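Putative TRAP PERIPLASMIC SOLUTE BINDING PROTEIN (Haemophilus influenzae, PDB 4PBQ) binds L-gulonate as a periplasmic solute-binding protein, probably delivering such sugar acids to a TRAP transporter for uptake. Local coordinates at residues A[24-36]-A[81-93]. Sequence-based numbering, arbitrary orientation.
Sequences KTIIKLGHYNSDI and NGTIEAGITGLLL. With 2UF (L-gulonate), chain D.
Lys28 and Glu85 clasp each other where two parallel strands begin to pair. Glu85 OE1 accepts twice: from Lys28 N, which meets it from above the carboxylate plane (2.9 Å), and from Lys28 NZ on the syn side (3.0 Å) in a salt bridge. The lysine chain curls back, bent at chi3 and chi4 (-59° and -62°), so that one ammonium group serves both Glu85 OE1 and the carbonyl Thr83 O, 2.9 Å from NZ. A bend at chi2 (87°) folds the glutamate carboxylate back toward the backbone of 26-28, where a water bridges OE2 and Ile26 O.

Beyond this clasp, backbone bonds take over: Ala86 N to Lys28 O, Gly30 N to Ala86 O and Ile88 N to Gly30 O. On one face the small Ala86 CB fits between Ile27 CG2 and Leu29 CG, 3.8 Å from each. Gly87, without a CB, lets Gly30 O approach its CA to 3.1 Å.

Past the strand ends, Tyr32 OH lies 2.8 Å from O3 of L-gulonate, whose O2 accepts from Leu91 N at 2.9 Å. Strand 25-30 lies between strands 59-64 and 86-89, with Leu29 and Ile88 packed against Leu43 of helix 38-54 and Ile84 against helix 72-81.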
loop_
_atom_site.group_PDB
_atom_site.type_symbol
_atom_site.label_atom_id
_atom_site.label_comp_id
_atom_site.label_asym_id
_atom_site.label_seq_id
_atom_site.Cartn_x
_atom_site.Cartn_y
_atom_site.Cartn_z
ATOM N N LYS A 24 -5.970 17.252 -27.136
ATOM C CA LYS A 24 -5.443 17.308 -25.757
ATOM C C LYS A 24 -6.034 16.211 -24.882
ATOM O O LYS A 24 -7.253 16.119 -24.741
ATOM C CB LYS A 24 -5.761 18.668 -25.139
ATOM C CG LYS A 24 -4.987 19.005 -23.880
ATOM C CD LYS A 24 -5.540 20.292 -23.257
ATOM C CE LYS A 24 -4.464 21.148 -22.588
ATOM N NZ LYS A 24 -5.056 22.396 -22.004
ATOM N N THR A 25 -5.171 15.407 -24.258
ATOM C CA THR A 25 -5.623 14.226 -23.516
ATOM C C THR A 25 -5.603 14.496 -22.012
ATOM O O THR A 25 -4.580 14.892 -21.451
ATOM C CB THR A 25 -4.740 13.002 -23.857
ATOM O OG1 THR A 25 -4.871 12.685 -25.250
ATOM C CG2 THR A 25 -5.146 11.796 -23.032
ATOM N N ILE A 26 -6.748 14.297 -21.371
ATOM C CA ILE A 26 -6.879 14.544 -19.958
ATOM C C ILE A 26 -6.889 13.214 -19.237
ATOM O O ILE A 26 -7.782 12.390 -19.456
ATOM C CB ILE A 26 -8.159 15.304 -19.628
ATOM C CG1 ILE A 26 -8.127 16.672 -20.305
ATOM C CG2 ILE A 26 -8.287 15.482 -18.143
ATOM C CD1 ILE A 26 -9.445 17.367 -20.280
ATOM N N ILE A 27 -5.865 13.015 -18.414
ATOM C CA ILE A 27 -5.702 11.799 -17.629
ATOM C C ILE A 27 -6.010 12.079 -16.152
ATOM O O ILE A 27 -5.267 12.781 -15.472
ATOM C CB ILE A 27 -4.284 11.294 -17.819
ATOM C CG1 ILE A 27 -4.132 10.792 -19.260
ATOM C CG2 ILE A 27 -3.958 10.188 -16.848
ATOM C CD1 ILE A 27 -2.735 10.429 -19.621
ATOM N N LYS A 28 -7.124 11.535 -15.660
ATOM C CA LYS A 28 -7.497 11.724 -14.270
ATOM C C LYS A 28 -6.725 10.669 -13.496
ATOM O O LYS A 28 -6.659 9.522 -13.930
ATOM C CB LYS A 28 -8.993 11.504 -14.031
ATOM C CG LYS A 28 -9.913 12.428 -14.817
ATOM C CD LYS A 28 -11.379 12.264 -14.388
ATOM C CE LYS A 28 -11.901 10.841 -14.570
ATOM N NZ LYS A 28 -11.883 10.410 -15.985
ATOM N N LEU A 29 -6.128 11.084 -12.394
ATOM C CA LEU A 29 -5.299 10.194 -11.561
ATOM C C LEU A 29 -5.819 10.209 -10.136
ATOM O O LEU A 29 -5.716 11.218 -9.406
ATOM C CB LEU A 29 -3.837 10.640 -11.612
ATOM C CG LEU A 29 -2.830 9.637 -11.046
ATOM C CD1 LEU A 29 -1.455 10.038 -11.545
ATOM C CD2 LEU A 29 -2.858 9.545 -9.532
ATOM N N GLY A 30 -6.389 9.083 -9.713
ATOM C CA GLY A 30 -7.005 9.026 -8.402
ATOM C C GLY A 30 -6.228 8.179 -7.412
ATOM O O GLY A 30 -5.625 7.199 -7.792
ATOM N N HIS A 31 -6.219 8.602 -6.157
ATOM C CA HIS A 31 -5.627 7.789 -5.099
ATOM C C HIS A 31 -6.300 8.075 -3.763
ATOM O O HIS A 31 -7.118 8.997 -3.644
ATOM C CB HIS A 31 -4.111 7.967 -5.046
ATOM C CG HIS A 31 -3.663 9.312 -4.596
ATOM N ND1 HIS A 31 -3.369 9.607 -3.283
ATOM C CD2 HIS A 31 -3.421 10.443 -5.304
ATOM C CE1 HIS A 31 -2.962 10.862 -3.201
ATOM N NE2 HIS A 31 -2.991 11.386 -4.413
ATOM N N TYR A 32 -5.964 7.259 -2.757
ATOM C CA TYR A 32 -6.602 7.339 -1.449
ATOM C C TYR A 32 -5.867 8.112 -0.355
ATOM O O TYR A 32 -6.438 8.379 0.713
ATOM C CB TYR A 32 -6.893 5.924 -0.931
ATOM C CG TYR A 32 -5.743 5.022 -0.523
ATOM C CD1 TYR A 32 -5.077 5.212 0.682
ATOM C CD2 TYR A 32 -5.389 3.915 -1.301
ATOM C CE1 TYR A 32 -4.080 4.347 1.093
ATOM C CE2 TYR A 32 -4.380 3.039 -0.885
ATOM C CZ TYR A 32 -3.740 3.263 0.305
ATOM O OH TYR A 32 -2.750 2.385 0.721
ATOM N N ASN A 33 -4.601 8.428 -0.607
ATOM C CA ASN A 33 -3.795 9.196 0.327
ATOM C C ASN A 33 -4.107 10.709 0.329
ATOM O O ASN A 33 -4.798 11.216 -0.554
ATOM C CB ASN A 33 -2.299 8.902 0.092
ATOM C CG ASN A 33 -1.832 7.629 0.814
ATOM O OD1 ASN A 33 -2.095 7.448 1.998
ATOM N ND2 ASN A 33 -1.139 6.777 0.112
ATOM N N SER A 34 -3.624 11.400 1.369
ATOM C CA SER A 34 -3.756 12.836 1.521
ATOM C C SER A 34 -2.962 13.598 0.469
ATOM O O SER A 34 -2.004 13.083 -0.089
ATOM C CB SER A 34 -3.225 13.216 2.910
ATOM O OG SER A 34 -2.948 14.566 3.020
ATOM N N ASP A 35 -3.347 14.846 0.230
ATOM C CA ASP A 35 -2.558 15.687 -0.667
ATOM C C ASP A 35 -1.202 16.097 -0.126
ATOM O O ASP A 35 -0.407 16.707 -0.853
ATOM C CB ASP A 35 -3.362 16.882 -1.144
ATOM C CG ASP A 35 -3.691 17.892 -0.046
ATOM O OD1 ASP A 35 -3.299 17.750 1.118
ATOM O OD2 ASP A 35 -4.354 18.883 -0.383
ATOM N N ILE A 36 -0.906 15.766 1.131
ATOM C CA ILE A 36 0.438 15.994 1.642
ATOM C C ILE A 36 1.198 14.693 1.881
ATOM O O ILE A 36 2.309 14.696 2.414
ATOM C CB ILE A 36 0.476 16.910 2.885
ATOM C CG1 ILE A 36 -0.463 16.425 3.982
ATOM C CG2 ILE A 36 0.118 18.334 2.486
ATOM C CD1 ILE A 36 -0.030 15.142 4.617
ATOM N N ASN A 81 -11.638 -0.401 -16.562
ATOM C CA ASN A 81 -12.597 -0.059 -17.606
ATOM C C ASN A 81 -12.266 1.221 -18.373
ATOM O O ASN A 81 -12.969 1.587 -19.316
ATOM C CB ASN A 81 -14.049 -0.047 -17.067
ATOM C CG ASN A 81 -14.326 1.075 -16.077
ATOM O OD1 ASN A 81 -13.707 2.140 -16.121
ATOM N ND2 ASN A 81 -15.290 0.839 -15.167
ATOM N N GLY A 82 -11.201 1.905 -17.960
ATOM C CA GLY A 82 -10.756 3.115 -18.639
ATOM C C GLY A 82 -11.407 4.428 -18.240
ATOM O O GLY A 82 -10.978 5.478 -18.708
ATOM N N THR A 83 -12.392 4.406 -17.346
ATOM C CA THR A 83 -13.051 5.638 -16.940
ATOM C C THR A 83 -12.258 6.411 -15.907
ATOM O O THR A 83 -12.552 7.575 -15.642
ATOM C CB THR A 83 -14.454 5.372 -16.386
ATOM O OG1 THR A 83 -14.359 4.553 -15.224
ATOM C CG2 THR A 83 -15.309 4.686 -17.449
ATOM N N ILE A 84 -11.273 5.757 -15.299
ATOM C CA ILE A 84 -10.272 6.465 -14.506
ATOM C C ILE A 84 -8.934 6.130 -15.141
ATOM O O ILE A 84 -8.458 5.004 -15.082
ATOM C CB ILE A 84 -10.304 6.077 -13.016
ATOM C CG1 ILE A 84 -11.657 6.473 -12.417
ATOM C CG2 ILE A 84 -9.161 6.763 -12.259
ATOM C CD1 ILE A 84 -11.856 6.011 -10.986
ATOM N N GLU A 85 -8.341 7.121 -15.793
ATOM C CA GLU A 85 -7.182 6.869 -16.651
ATOM C C GLU A 85 -5.874 6.496 -15.944
ATOM O O GLU A 85 -5.032 5.806 -16.538
ATOM C CB GLU A 85 -6.962 8.077 -17.568
ATOM C CG GLU A 85 -8.122 8.321 -18.511
ATOM C CD GLU A 85 -9.244 9.200 -17.939
ATOM O OE1 GLU A 85 -9.121 9.691 -16.802
ATOM O OE2 GLU A 85 -10.245 9.436 -18.655
ATOM N N ALA A 86 -5.681 6.988 -14.723
ATOM C CA ALA A 86 -4.491 6.625 -13.926
ATOM C C ALA A 86 -4.817 6.599 -12.450
ATOM O O ALA A 86 -5.881 7.036 -12.009
ATOM C CB ALA A 86 -3.341 7.592 -14.202
ATOM N N GLY A 87 -3.910 6.044 -11.660
ATOM C CA GLY A 87 -4.159 6.040 -10.245
ATOM C C GLY A 87 -3.025 5.456 -9.463
ATOM O O GLY A 87 -2.106 4.843 -10.041
ATOM N N ILE A 88 -3.099 5.652 -8.154
ATOM C CA ILE A 88 -2.270 4.882 -7.217
ATOM C C ILE A 88 -3.186 4.100 -6.310
ATOM O O ILE A 88 -4.093 4.657 -5.720
ATOM C CB ILE A 88 -1.344 5.757 -6.363
ATOM C CG1 ILE A 88 -0.403 6.584 -7.272
ATOM C CG2 ILE A 88 -0.548 4.875 -5.366
ATOM C CD1 ILE A 88 0.580 7.474 -6.559
ATOM N N THR A 89 -2.939 2.796 -6.243
ATOM C CA THR A 89 -3.668 1.908 -5.335
ATOM C C THR A 89 -2.652 0.993 -4.677
ATOM O O THR A 89 -1.520 0.896 -5.135
ATOM C CB THR A 89 -4.722 1.036 -6.035
ATOM O OG1 THR A 89 -4.113 0.019 -6.847
ATOM C CG2 THR A 89 -5.644 1.871 -6.918
ATOM N N GLY A 90 -3.124 0.282 -3.657
ATOM C CA GLY A 90 -2.428 -0.886 -3.152
ATOM C C GLY A 90 -2.782 -2.113 -3.970
ATOM O O GLY A 90 -3.035 -2.038 -5.185
ATOM N N LEU A 91 -2.820 -3.269 -3.309
ATOM C CA LEU A 91 -2.796 -4.532 -4.040
ATOM C C LEU A 91 -4.176 -5.209 -4.115
ATOM O O LEU A 91 -4.268 -6.431 -4.158
ATOM C CB LEU A 91 -1.809 -5.500 -3.343
ATOM C CG LEU A 91 -0.408 -4.945 -3.039
ATOM C CD1 LEU A 91 0.540 -6.029 -2.507
ATOM C CD2 LEU A 91 0.203 -4.316 -4.270
ATOM N N LEU A 92 -5.249 -4.428 -4.136
ATOM C CA LEU A 92 -6.594 -5.000 -4.063
ATOM C C LEU A 92 -6.950 -5.863 -5.275
ATOM O O LEU A 92 -7.827 -6.730 -5.166
ATOM C CB LEU A 92 -7.643 -3.915 -3.865
ATOM C CG LEU A 92 -7.548 -3.040 -2.625
ATOM C CD1 LEU A 92 -8.746 -2.153 -2.560
ATOM C CD2 LEU A 92 -7.396 -3.894 -1.347
ATOM N N LEU A 93 -6.264 -5.663 -6.398
ATOM C CA LEU A 93 -6.454 -6.515 -7.565
ATOM C C LEU A 93 -6.112 -7.969 -7.239
ATOM O O LEU A 93 -6.456 -8.878 -8.004
ATOM C CB LEU A 93 -5.615 -6.030 -8.742
ATOM C CG LEU A 93 -5.931 -6.723 -10.069
ATOM C CD1 LEU A 93 -7.353 -6.475 -10.465
ATOM C CD2 LEU A 93 -4.982 -6.186 -11.152
HETATM O O6A 2UF D . -7.429 0.701 3.087
HETATM C C6 2UF D . -6.317 0.333 3.491
HETATM O O6B 2UF D . -6.030 0.057 4.665
HETATM C C5 2UF D . -5.187 0.268 2.442
HETATM O O5 2UF D . -3.957 0.493 3.096
HETATM C C4 2UF D . -5.162 -1.110 1.744
HETATM O O4 2UF D . -6.363 -1.287 0.976
HETATM C C3 2UF D . -3.912 -1.217 0.844
HETATM O O3 2UF D . -3.759 -0.062 -0.051
HETATM C C2 2UF D . -3.945 -2.495 -0.012
HETATM O O2 2UF D . -2.625 -2.636 -0.500
HETATM C C1 2UF D . -4.265 -3.761 0.843
HETATM O O1 2UF D . -4.110 -4.907 -0.009
HETATM O O HOH W 1 -10.465 12.309 -18.968
#